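Local coordinates for Bd3459 (Bdellovibrio bacteriovorus, PDB 5CEC), which probably cleaves peptide cross-links of cell-wall peptidoglycan as a predatory endopeptidase of the S13 family, and is bound by the ankyrin-repeat immunity protein Bd3460, at residues Leu244-Asn249 and Ser329-Val334; Val81-Asp87 and Ser320-Tyr326; Leu94-Pro98 and Phe224-Ser230; Gly102-Ile106 and Lys132-Ile136. The protein carries 1 engineered substitution. All coordinates share one frame; numbering follows the deposited sequence.

How the interactions relate
Interactions 1 and 2 belong to the part of the chain with the antiparallel sheet and its helices, and they touch: Leu244 packs on Val81, and Val331 on Leu321. Interaction 1 is a core contact, with a lysine and an asparagine serving buried carbonyl groups; interaction 2 is half open, mixing proline-tyrosine packing with hydroxyl-carboxylate bonds and waters at the ends of two helices. Interactions 3 and 4 lie in another region, their centres 35 to 38 Å from the first two. They share a mixed sheet, on neighbouring strands 91-98 and 104-109, and both are partly buried, with exposed lysines at their margins. Interaction 3 lays a loop against this sheet through rings and turns, whereas interaction 4 joins parallel strands over isoleucines.

Interaction 1 of 4, residues Leu244-Asn249 and Ser329-Val334. With SO4 (sulfate ion), chain D.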
# COMPACT_ATOMS: atom_id res chain seq x y z
N LEU A 244 -1.94 0.28 11.87
CA LEU A 244 -2.95 0.25 10.80
C LEU A 244 -2.65 1.25 9.69
O LEU A 244 -2.74 0.93 8.50
CB LEU A 244 -4.35 0.49 11.36
CG LEU A 244 -4.85 -0.61 12.29
CD1 LEU A 244 -6.07 -0.13 13.05
CD2 LEU A 244 -5.18 -1.91 11.58
N LYS A 245 -2.24 2.46 10.08
CA LYS A 245 -1.85 3.48 9.10
C LYS A 245 -0.71 2.95 8.21
O LYS A 245 -0.77 3.09 6.98
CB LYS A 245 -1.41 4.77 9.79
CG LYS A 245 -1.08 5.92 8.86
CD LYS A 245 -2.29 6.64 8.34
CE LYS A 245 -1.88 7.68 7.29
NZ LYS A 245 -3.01 8.52 6.81
N ARG A 246 0.32 2.38 8.84
CA ARG A 246 1.43 1.82 8.05
C ARG A 246 0.90 0.73 7.10
O ARG A 246 1.22 0.72 5.90
CB ARG A 246 2.49 1.26 8.97
CG ARG A 246 3.71 0.71 8.27
CD ARG A 246 4.44 1.75 7.44
NE ARG A 246 5.80 1.32 7.13
CZ ARG A 246 6.57 1.89 6.20
NH1 ARG A 246 6.11 2.83 5.37
NH2 ARG A 246 7.80 1.46 6.09
N MET A 247 0.07 -0.17 7.64
CA MET A 247 -0.48 -1.27 6.83
C MET A 247 -1.24 -0.74 5.62
O MET A 247 -1.09 -1.26 4.50
CB MET A 247 -1.39 -2.10 7.70
CG MET A 247 -2.10 -3.21 6.94
SD MET A 247 -3.29 -4.12 7.96
CE MET A 247 -4.60 -2.94 8.10
N ASN A 248 -2.11 0.23 5.86
CA ASN A 248 -2.99 0.74 4.81
C ASN A 248 -2.30 1.74 3.88
O ASN A 248 -2.81 2.01 2.79
CB ASN A 248 -4.27 1.30 5.41
CG ASN A 248 -5.16 0.22 5.95
OD1 ASN A 248 -5.21 -0.88 5.37
ND2 ASN A 248 -5.85 0.50 7.06
N ASN A 249 -1.13 2.25 4.27
CA ASN A 249 -0.32 3.07 3.36
C ASN A 249 0.39 2.14 2.35
O ASN A 249 0.34 2.39 1.13
CB ASN A 249 0.76 3.87 4.10
CG ASN A 249 0.28 5.19 4.67
OD1 ASN A 249 -0.83 5.63 4.42
ND2 ASN A 249 1.15 5.81 5.47
N SER A 329 -8.56 9.13 8.21
CA SER A 329 -7.16 9.47 7.89
C SER A 329 -6.15 9.09 8.98
O SER A 329 -4.96 9.15 8.75
CB SER A 329 -7.03 10.96 7.61
OG SER A 329 -7.38 11.70 8.77
N ASP A 330 -6.63 8.71 10.17
CA ASP A 330 -5.75 8.17 11.19
C ASP A 330 -5.36 6.72 10.98
O ASP A 330 -4.45 6.23 11.60
CB ASP A 330 -6.31 8.42 12.58
CG ASP A 330 -6.40 9.90 12.89
OD1 ASP A 330 -5.37 10.58 12.80
OD2 ASP A 330 -7.49 10.39 13.20
N VAL A 331 -6.07 6.03 10.10
CA VAL A 331 -5.78 4.63 9.81
C VAL A 331 -5.70 4.26 8.33
O VAL A 331 -5.30 3.14 8.01
CB VAL A 331 -6.75 3.66 10.52
CG1 VAL A 331 -6.71 3.87 12.03
CG2 VAL A 331 -8.17 3.79 9.98
N MET A 332 -6.06 5.17 7.44
CA MET A 332 -6.08 4.94 5.99
C MET A 332 -5.42 6.10 5.28
O MET A 332 -5.28 7.20 5.84
CB MET A 332 -7.51 4.82 5.44
CG MET A 332 -8.17 3.52 5.79
SD MET A 332 -9.94 3.50 5.46
CE MET A 332 -9.89 3.64 3.69
N ALA A 333 -4.91 5.83 4.08
CA ALA A 333 -4.06 6.76 3.35
C ALA A 333 -4.88 7.90 2.74
O ALA A 333 -6.01 7.70 2.30
CB ALA A 333 -3.33 6.03 2.26
N VAL A 334 -4.27 9.07 2.66
CA VAL A 334 -4.86 10.27 2.10
C VAL A 334 -4.21 10.58 0.75
O VAL A 334 -2.97 10.72 0.63
CB VAL A 334 -4.72 11.47 3.06
CG1 VAL A 334 -5.36 12.70 2.45
CG2 VAL A 334 -5.37 11.14 4.39
S SO4 D . 9.26 3.48 3.28
O1 SO4 D . 10.17 4.42 2.58
O2 SO4 D . 7.88 4.03 3.29
O3 SO4 D . 9.73 3.15 4.64
O4 SO4 D . 9.19 2.24 2.46
O HOH W 1 -5.37 3.28 2.83
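The ammonium nitrogen of Lys245 is held by two backbone carbonyls of the facing loop: NZ donates to Ser329 O and to Met332 O, each at 2.8 Å. It stands well above the carbonyl plane of Met332, 45° out of it, but is only tilted from that of Ser329. Asp338 adds a salt bridge and Tyr421 a hydroxyl, so the buried charge is probably well compensated. A lysine suits this place because its chain, bent at chi2 (79°), carries the charge off the helix and across to the loop, its CD passing 3.7 Å from Ser329 O. One turn on, Asn248 reaches the carbonyl between those two: ND2 to Val331 O is 2.9 Å, nearly straight at 167°, with the oxygen in the amide plane. The same nitrogen also bonds Thr77. Asn248 touches Lys73 and Lys357, two lysines of what appears to be the SxxK and KTG-type active-site pattern of penicillin-binding proteins; the contact thus joins helix 240-250 to edge strand 333-334 of the antiparallel sheet close to that probable site. Leu244 and Val331 lie side by side, CB to CB 4.1 Å, giving the contact an apolar flank. At the other end Asn249 OD1 comes within 3.3 Å of the small Ala333 CB, and a water links Asn248 O to Ala333 N, 2.9 Å from each.

Interaction 2 of 4, residues Val81-Asp87 and Ser320-Tyr326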
# COMPACT_ATOMS: atom_id res chain seq x y z
N VAL A 81 -9.85 -2.51 15.17
CA VAL A 81 -10.28 -1.32 15.92
C VAL A 81 -11.36 -1.69 16.93
O VAL A 81 -11.32 -1.25 18.07
CB VAL A 81 -10.74 -0.19 14.97
CG1 VAL A 81 -11.51 0.92 15.69
CG2 VAL A 81 -9.54 0.36 14.22
N ASP A 82 -12.31 -2.50 16.51
CA ASP A 82 -13.41 -2.94 17.41
C ASP A 82 -12.91 -3.87 18.52
O ASP A 82 -13.33 -3.75 19.67
CB ASP A 82 -14.53 -3.61 16.61
CG ASP A 82 -15.55 -2.63 16.07
OD1 ASP A 82 -15.45 -1.39 16.35
OD2 ASP A 82 -16.46 -3.12 15.38
N ARG A 83 -12.04 -4.82 18.20
CA ARG A 83 -11.61 -5.80 19.18
C ARG A 83 -10.56 -5.24 20.15
O ARG A 83 -10.54 -5.62 21.32
CB ARG A 83 -11.00 -7.01 18.50
CG ARG A 83 -12.01 -8.03 18.05
CD ARG A 83 -12.45 -8.90 19.25
NE ARG A 83 -11.33 -9.71 19.75
CZ ARG A 83 -10.86 -10.83 19.20
NH1 ARG A 83 -11.46 -11.39 18.15
NH2 ARG A 83 -9.79 -11.43 19.72
N LEU A 84 -9.68 -4.38 19.66
CA LEU A 84 -8.54 -3.88 20.45
C LEU A 84 -8.61 -2.44 20.87
O LEU A 84 -8.10 -2.07 21.94
CB LEU A 84 -7.25 -4.12 19.69
CG LEU A 84 -6.96 -5.57 19.28
CD1 LEU A 84 -5.74 -5.59 18.38
CD2 LEU A 84 -6.79 -6.47 20.48
N GLY A 85 -9.19 -1.61 20.02
CA GLY A 85 -9.21 -0.16 20.19
C GLY A 85 -8.04 0.48 19.46
O GLY A 85 -6.94 -0.06 19.41
N PRO A 86 -8.26 1.68 18.90
CA PRO A 86 -7.20 2.34 18.13
C PRO A 86 -5.97 2.76 18.92
O PRO A 86 -4.93 2.99 18.32
CB PRO A 86 -7.89 3.57 17.54
CG PRO A 86 -9.00 3.86 18.50
CD PRO A 86 -9.46 2.52 19.00
N ASP A 87 -6.10 2.86 20.24
CA ASP A 87 -4.99 3.23 21.10
C ASP A 87 -4.31 2.03 21.74
O ASP A 87 -3.40 2.18 22.56
CB ASP A 87 -5.48 4.22 22.14
CG ASP A 87 -6.01 5.50 21.51
OD1 ASP A 87 -5.24 6.13 20.78
OD2 ASP A 87 -7.19 5.87 21.77
N SER A 320 -16.51 3.96 15.00
CA SER A 320 -15.64 3.49 16.08
C SER A 320 -14.45 4.43 16.29
O SER A 320 -14.07 4.73 17.43
CB SER A 320 -15.18 2.06 15.80
OG SER A 320 -16.28 1.15 15.82
N LEU A 321 -13.85 4.92 15.20
CA LEU A 321 -12.77 5.90 15.31
C LEU A 321 -13.24 7.22 15.92
O LEU A 321 -12.53 7.79 16.75
CB LEU A 321 -12.13 6.15 13.95
CG LEU A 321 -11.37 4.96 13.38
CD1 LEU A 321 -11.05 5.23 11.92
CD2 LEU A 321 -10.09 4.66 14.18
N SER A 322 -14.40 7.70 15.48
CA SER A 322 -14.91 9.01 15.96
C SER A 322 -15.15 9.02 17.46
O SER A 322 -14.97 10.04 18.11
CB SER A 322 -16.19 9.38 15.23
OG SER A 322 -15.94 9.51 13.85
N ALA A 323 -15.51 7.87 18.01
CA ALA A 323 -15.72 7.74 19.45
C ALA A 323 -14.45 8.04 20.27
O ALA A 323 -14.55 8.38 21.46
CB ALA A 323 -16.22 6.35 19.78
N LYS A 324 -13.28 7.87 19.64
CA LYS A 324 -11.99 8.13 20.26
C LYS A 324 -11.31 9.37 19.69
O LYS A 324 -10.12 9.57 19.92
CB LYS A 324 -11.07 6.93 20.06
CG LYS A 324 -11.70 5.58 20.34
CD LYS A 324 -11.86 5.33 21.79
CE LYS A 324 -12.11 3.84 22.04
NZ LYS A 324 -11.92 3.62 23.48
N GLY A 325 -12.07 10.20 18.98
CA GLY A 325 -11.57 11.45 18.43
C GLY A 325 -10.76 11.32 17.16
O GLY A 325 -10.04 12.24 16.83
N TYR A 326 -10.91 10.21 16.44
CA TYR A 326 -10.11 9.95 15.26
C TYR A 326 -10.96 9.99 13.99
O TYR A 326 -12.19 9.92 14.05
CB TYR A 326 -9.39 8.62 15.34
CG TYR A 326 -8.40 8.53 16.48
CD1 TYR A 326 -7.37 9.45 16.58
CD2 TYR A 326 -8.44 7.49 17.40
CE1 TYR A 326 -6.44 9.38 17.59
CE2 TYR A 326 -7.49 7.38 18.40
CZ TYR A 326 -6.49 8.34 18.50
OH TYR A 326 -5.50 8.31 19.46
O HOH W 2 -7.93 8.47 21.61
O HOH W 3 -9.04 4.58 23.42
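Tyr326 lies against Pro86 and Asp87, and its side chain spans the contact. From CB, the chain turns CG anti to its own carbonyl carbon (chi1 -62°), which swings the ring toward the loop after helix 72-84. CD2 meets Pro86 CG at 3.8 Å and CE2 meets Pro86 CB at 3.9 Å, the proline lying at the ring's edge; over one face, toward the rim, sits the carbonyl oxygen of Lys324. CZ approaches Asp87 OD1, and at the tip OH donates to that oxygen over 2.6 Å, using the carboxylate's syn lone pair. The carboxylate is turned 55° from the ring. Lys241 also bonds the hydroxyl, which would probably polarise it toward Asp87. Tyrosine fits here because it offers an apolar flank to proline and a polar end at the surface.

Lys324 crosses Pro86 at about a right angle, CG to CG 3.7 Å, while its NZ reaches Asp87 OD2 through a water; a second water ties OD2 to Lys324 O. On the far side of the contact Ser320 OG donates to Asp82 OD1 at 2.7 Å, and the other carboxylate oxygen serves Tyr272 and Lys276. Between these polar margins Leu321 CD2 rests 4.2 Å from Pro86 CB, beside Val81. Pro86 follows Gly85, whose positive phi carries the chain out of the helix. Helix 307-322 is finished by a Schellman motif with Gly325 at C-prime, Tyr326 N returning to Leu321 O.

Interaction 3 of 4, residues Leu94-Pro98 and Phe224-Ser230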
# COMPACT_ATOMS: atom_id res chain seq x y z
N LEU A 94 10.06 -8.30 28.35
CA LEU A 94 11.37 -8.91 28.46
C LEU A 94 11.59 -9.18 29.95
O LEU A 94 11.53 -8.27 30.78
CB LEU A 94 12.42 -7.96 27.93
CG LEU A 94 12.74 -8.05 26.44
CD1 LEU A 94 11.57 -7.59 25.61
CD2 LEU A 94 13.98 -7.23 26.16
N HIS A 95 11.89 -10.41 30.27
CA HIS A 95 12.20 -10.83 31.62
C HIS A 95 13.71 -10.92 31.72
O HIS A 95 14.30 -11.77 31.07
CB HIS A 95 11.52 -12.16 31.90
CG HIS A 95 10.04 -12.10 31.78
ND1 HIS A 95 9.24 -11.82 32.86
CD2 HIS A 95 9.20 -12.23 30.72
CE1 HIS A 95 7.98 -11.82 32.49
NE2 HIS A 95 7.92 -12.06 31.20
N VAL A 96 14.31 -9.99 32.46
CA VAL A 96 15.76 -9.74 32.42
C VAL A 96 16.40 -10.15 33.73
O VAL A 96 16.01 -9.61 34.79
CB VAL A 96 16.06 -8.25 32.14
CG1 VAL A 96 17.56 -8.02 32.05
CG2 VAL A 96 15.35 -7.79 30.87
N THR A 97 17.39 -11.03 33.68
CA THR A 97 18.08 -11.49 34.89
C THR A 97 19.60 -11.33 34.73
O THR A 97 20.15 -11.82 33.74
CB THR A 97 17.80 -13.00 35.13
OG1 THR A 97 16.38 -13.23 35.12
CG2 THR A 97 18.37 -13.44 36.48
N PRO A 98 20.26 -10.67 35.70
CA PRO A 98 21.73 -10.58 35.59
C PRO A 98 22.40 -11.94 35.79
O PRO A 98 21.87 -12.78 36.51
CB PRO A 98 22.12 -9.60 36.70
CG PRO A 98 20.95 -9.51 37.59
CD PRO A 98 19.73 -10.03 36.92
N PHE A 224 7.38 -21.35 30.84
CA PHE A 224 8.35 -20.35 31.25
C PHE A 224 8.26 -20.12 32.74
O PHE A 224 7.17 -19.90 33.27
CB PHE A 224 8.14 -19.03 30.52
CG PHE A 224 8.96 -17.91 31.09
CD1 PHE A 224 10.34 -17.96 31.07
CD2 PHE A 224 8.34 -16.81 31.68
CE1 PHE A 224 11.10 -16.93 31.61
CE2 PHE A 224 9.09 -15.78 32.22
CZ PHE A 224 10.47 -15.84 32.18
N GLN A 225 9.41 -20.14 33.40
CA GLN A 225 9.49 -19.92 34.83
C GLN A 225 10.31 -18.66 35.07
O GLN A 225 11.53 -18.69 34.90
CB GLN A 225 10.17 -21.13 35.50
CG GLN A 225 10.19 -21.06 37.02
CD GLN A 225 8.82 -20.72 37.57
OE1 GLN A 225 8.58 -19.63 38.08
NE2 GLN A 225 7.89 -21.65 37.40
N LYS A 226 9.66 -17.54 35.43
CA LYS A 226 10.45 -16.31 35.65
C LYS A 226 11.31 -16.47 36.90
O LYS A 226 10.86 -16.99 37.92
CB LYS A 226 9.65 -14.98 35.63
CG LYS A 226 8.92 -14.51 36.88
CD LYS A 226 8.24 -13.17 36.59
CE LYS A 226 7.27 -12.75 37.68
NZ LYS A 226 7.99 -12.49 38.94
N ASN A 227 12.56 -16.05 36.76
CA ASN A 227 13.54 -16.11 37.85
C ASN A 227 13.14 -15.15 38.98
O ASN A 227 12.62 -14.05 38.74
CB ASN A 227 14.92 -15.78 37.27
CG ASN A 227 16.06 -16.04 38.25
OD1 ASN A 227 16.04 -15.59 39.40
ND2 ASN A 227 17.09 -16.73 37.77
N GLU A 228 13.36 -15.55 40.23
CA GLU A 228 13.04 -14.66 41.35
C GLU A 228 13.83 -13.34 41.26
O GLU A 228 13.35 -12.29 41.66
CB GLU A 228 13.29 -15.37 42.70
CG GLU A 228 12.92 -14.55 43.94
CD GLU A 228 11.46 -14.10 43.95
OE1 GLU A 228 10.57 -14.97 43.87
OE2 GLU A 228 11.20 -12.87 44.03
N LYS A 229 15.02 -13.40 40.66
CA LYS A 229 15.93 -12.26 40.49
C LYS A 229 15.70 -11.47 39.18
O LYS A 229 16.45 -10.54 38.86
CB LYS A 229 17.35 -12.83 40.44
CG LYS A 229 18.49 -11.86 40.59
CD LYS A 229 19.78 -12.56 41.01
CE LYS A 229 21.01 -11.69 40.75
NZ LYS A 229 20.80 -10.24 41.03
N SER A 230 14.68 -11.84 38.40
CA SER A 230 14.41 -11.15 37.15
C SER A 230 13.62 -9.84 37.34
O SER A 230 12.91 -9.65 38.35
CB SER A 230 13.66 -12.09 36.21
OG SER A 230 12.35 -12.29 36.66
O HOH W 4 10.68 -10.89 35.00
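The ring of His95 takes the edge of Phe224 on one face: Phe224 CE2 stands 3.8 Å above the imidazole plane, over its centre. The pair is edge-to-face in kind but well short of perpendicular, with planes 51° apart and centroids separated by 4.9 Å. These rings mark where the loop before strand 231-236 folds over the mixed sheet, in which strand 91-98 lies between strands 104-109 and 231-236. At the imidazole edge a water lies in plane beside ND1, while NE2 is bonded to Glu109. Over one face of Phe224, toward its rim, sits the backbone N of Lys226, and the phenyl ring also stacks with His107. A histidine is apt here, as it can present a flat face to the phenylalanine and still use both nitrogens.

Farther along, the loop tightens into a type I turn from Asn227 to Ser230. Asn227 OD1 accepts from Lys229 N at 2.7 Å, an Asx turn, and Asn227 CB packs across Thr97 OG1. The methyl of Thr97 rests near the Asn227 amide and Lys229 CB. Lys229 crosses Pro98 obliquely, and only its end, CE and NZ, comes up to the ring, NZ 3.5 Å from Pro98 CG.

As the loop enters the sheet, Ser230 CA makes a CA-H...O contact of 3.2 Å with Val96 O. Placed between its backbone N and carbonyl carbon (chi1 71°), Ser230 OG turns back to donate to Asn227 O in the carbonyl plane, and it takes a hydrogen from the water that also meets His95 ND1, 2.7 Å from each.

Interaction 4 of 4, residues Gly102-Ile106 and Lys132-Ile136; sequences GSYDI and KITKI
Ile133 packs over one face of the Tyr104 ring, and this CH-pi contact begins the tight side of the interface. Ile133 CG1 lies over the face, 4.1 Å from the ring centroid and only 22° off the normal, while its CG2 meets the rim at Tyr104 CD1. Deeper in, Ile106 and Ile136 cross at about a right angle with their CD1 atoms 3.7 Å apart. Beta-branched isoleucines suit this place, since they favour extended backbone and fill a buried layer with compact branches. The backbone is joined at the same point: Tyr104 pairs with Ile136 as a parallel bridge, Tyr104 N donates to Lys135 O over a longish 3.2 Å at 142°, and Ile136 CA makes a CA-H...O contact with Tyr104 O. Buried Ser103 completes this part, its CB against Lys135 O and its OG, hydrogen-bonded to Asn101, 3.6 Å from Lys135 CB.

Toward solvent the contact loosens. The Lys135 chain runs away, bending at chi4 (67°) to bring NZ into a weak bond with Thr134 OG1. Waters fill in between: one stands 2.7 Å from both Tyr104 OH and Lys132 O, and another accepts from Lys135 N. Tyrosine thus combines a packed ring face with a hydroxyl in the hydrated margin.

Lys132, with positive phi, is the C-prime residue of the Schellman motif ending helix 118-130. The contact therefore closes a beta-alpha-beta unit: strand 104-109 and strand 135-141 run parallel, Leu128 of the intervening helix touches Ile106 and Ile133, and Val96 of strand 91-98 packs on Tyr104 and Ile133.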
# COMPACT_ATOMS: atom_id res chain seq x y z
N GLY A 102 28.50 -10.51 34.28
CA GLY A 102 28.12 -9.16 33.81
C GLY A 102 27.18 -9.13 32.60
O GLY A 102 26.85 -8.06 32.06
N SER A 103 26.76 -10.31 32.16
CA SER A 103 25.79 -10.41 31.09
C SER A 103 24.39 -10.53 31.70
O SER A 103 24.19 -10.35 32.92
CB SER A 103 26.11 -11.61 30.20
OG SER A 103 27.45 -11.57 29.74
N TYR A 104 23.42 -10.78 30.82
CA TYR A 104 22.03 -10.94 31.22
C TYR A 104 21.42 -12.11 30.49
O TYR A 104 21.80 -12.39 29.35
CB TYR A 104 21.22 -9.70 30.90
CG TYR A 104 21.66 -8.51 31.69
CD1 TYR A 104 22.70 -7.69 31.26
CD2 TYR A 104 21.03 -8.19 32.90
CE1 TYR A 104 23.10 -6.59 32.00
CE2 TYR A 104 21.44 -7.10 33.63
CZ TYR A 104 22.48 -6.30 33.18
OH TYR A 104 22.88 -5.21 33.92
N ASP A 105 20.50 -12.79 31.16
CA ASP A 105 19.56 -13.70 30.51
C ASP A 105 18.28 -12.94 30.24
O ASP A 105 17.82 -12.17 31.11
CB ASP A 105 19.25 -14.92 31.38
CG ASP A 105 20.40 -15.90 31.48
OD1 ASP A 105 21.31 -15.90 30.61
OD2 ASP A 105 20.38 -16.68 32.45
N ILE A 106 17.69 -13.16 29.07
CA ILE A 106 16.47 -12.46 28.70
C ILE A 106 15.49 -13.44 28.11
O ILE A 106 15.81 -14.14 27.15
CB ILE A 106 16.70 -11.32 27.72
CG1 ILE A 106 17.64 -10.28 28.35
CG2 ILE A 106 15.37 -10.66 27.35
CD1 ILE A 106 17.91 -9.07 27.49
N LYS A 132 22.46 -0.34 29.34
CA LYS A 132 23.77 -0.99 29.60
C LYS A 132 23.70 -2.52 29.46
O LYS A 132 24.45 -3.26 30.11
CB LYS A 132 24.41 -0.50 30.92
CG LYS A 132 24.68 0.99 30.90
CD LYS A 132 25.64 1.41 29.79
CE LYS A 132 26.05 2.88 29.88
NZ LYS A 132 24.89 3.80 29.78
N ILE A 133 22.79 -3.00 28.60
CA ILE A 133 22.73 -4.40 28.23
C ILE A 133 23.39 -4.52 26.87
O ILE A 133 22.87 -4.02 25.87
CB ILE A 133 21.30 -4.93 28.22
CG1 ILE A 133 20.66 -4.76 29.60
CG2 ILE A 133 21.32 -6.40 27.82
CD1 ILE A 133 19.20 -5.10 29.67
N THR A 134 24.56 -5.13 26.83
CA THR A 134 25.32 -5.32 25.60
C THR A 134 25.62 -6.78 25.29
O THR A 134 25.98 -7.11 24.15
CB THR A 134 26.68 -4.59 25.64
OG1 THR A 134 27.43 -5.05 26.77
CG2 THR A 134 26.48 -3.12 25.75
N LYS A 135 25.55 -7.63 26.32
CA LYS A 135 25.82 -9.05 26.19
C LYS A 135 24.68 -9.80 26.82
O LYS A 135 24.37 -9.58 27.99
CB LYS A 135 27.13 -9.40 26.90
CG LYS A 135 28.36 -8.91 26.16
CD LYS A 135 29.62 -8.95 27.03
CE LYS A 135 30.71 -8.00 26.50
NZ LYS A 135 30.35 -6.55 26.61
N ILE A 136 24.10 -10.70 26.05
CA ILE A 136 23.04 -11.58 26.49
C ILE A 136 23.57 -13.00 26.43
O ILE A 136 24.07 -13.47 25.39
CB ILE A 136 21.79 -11.46 25.60
CG1 ILE A 136 21.24 -10.03 25.65
CG2 ILE A 136 20.72 -12.47 26.03
CD1 ILE A 136 20.20 -9.70 24.59
O HOH W 5 25.62 -6.70 29.16
O HOH W 6 24.88 -3.72 32.77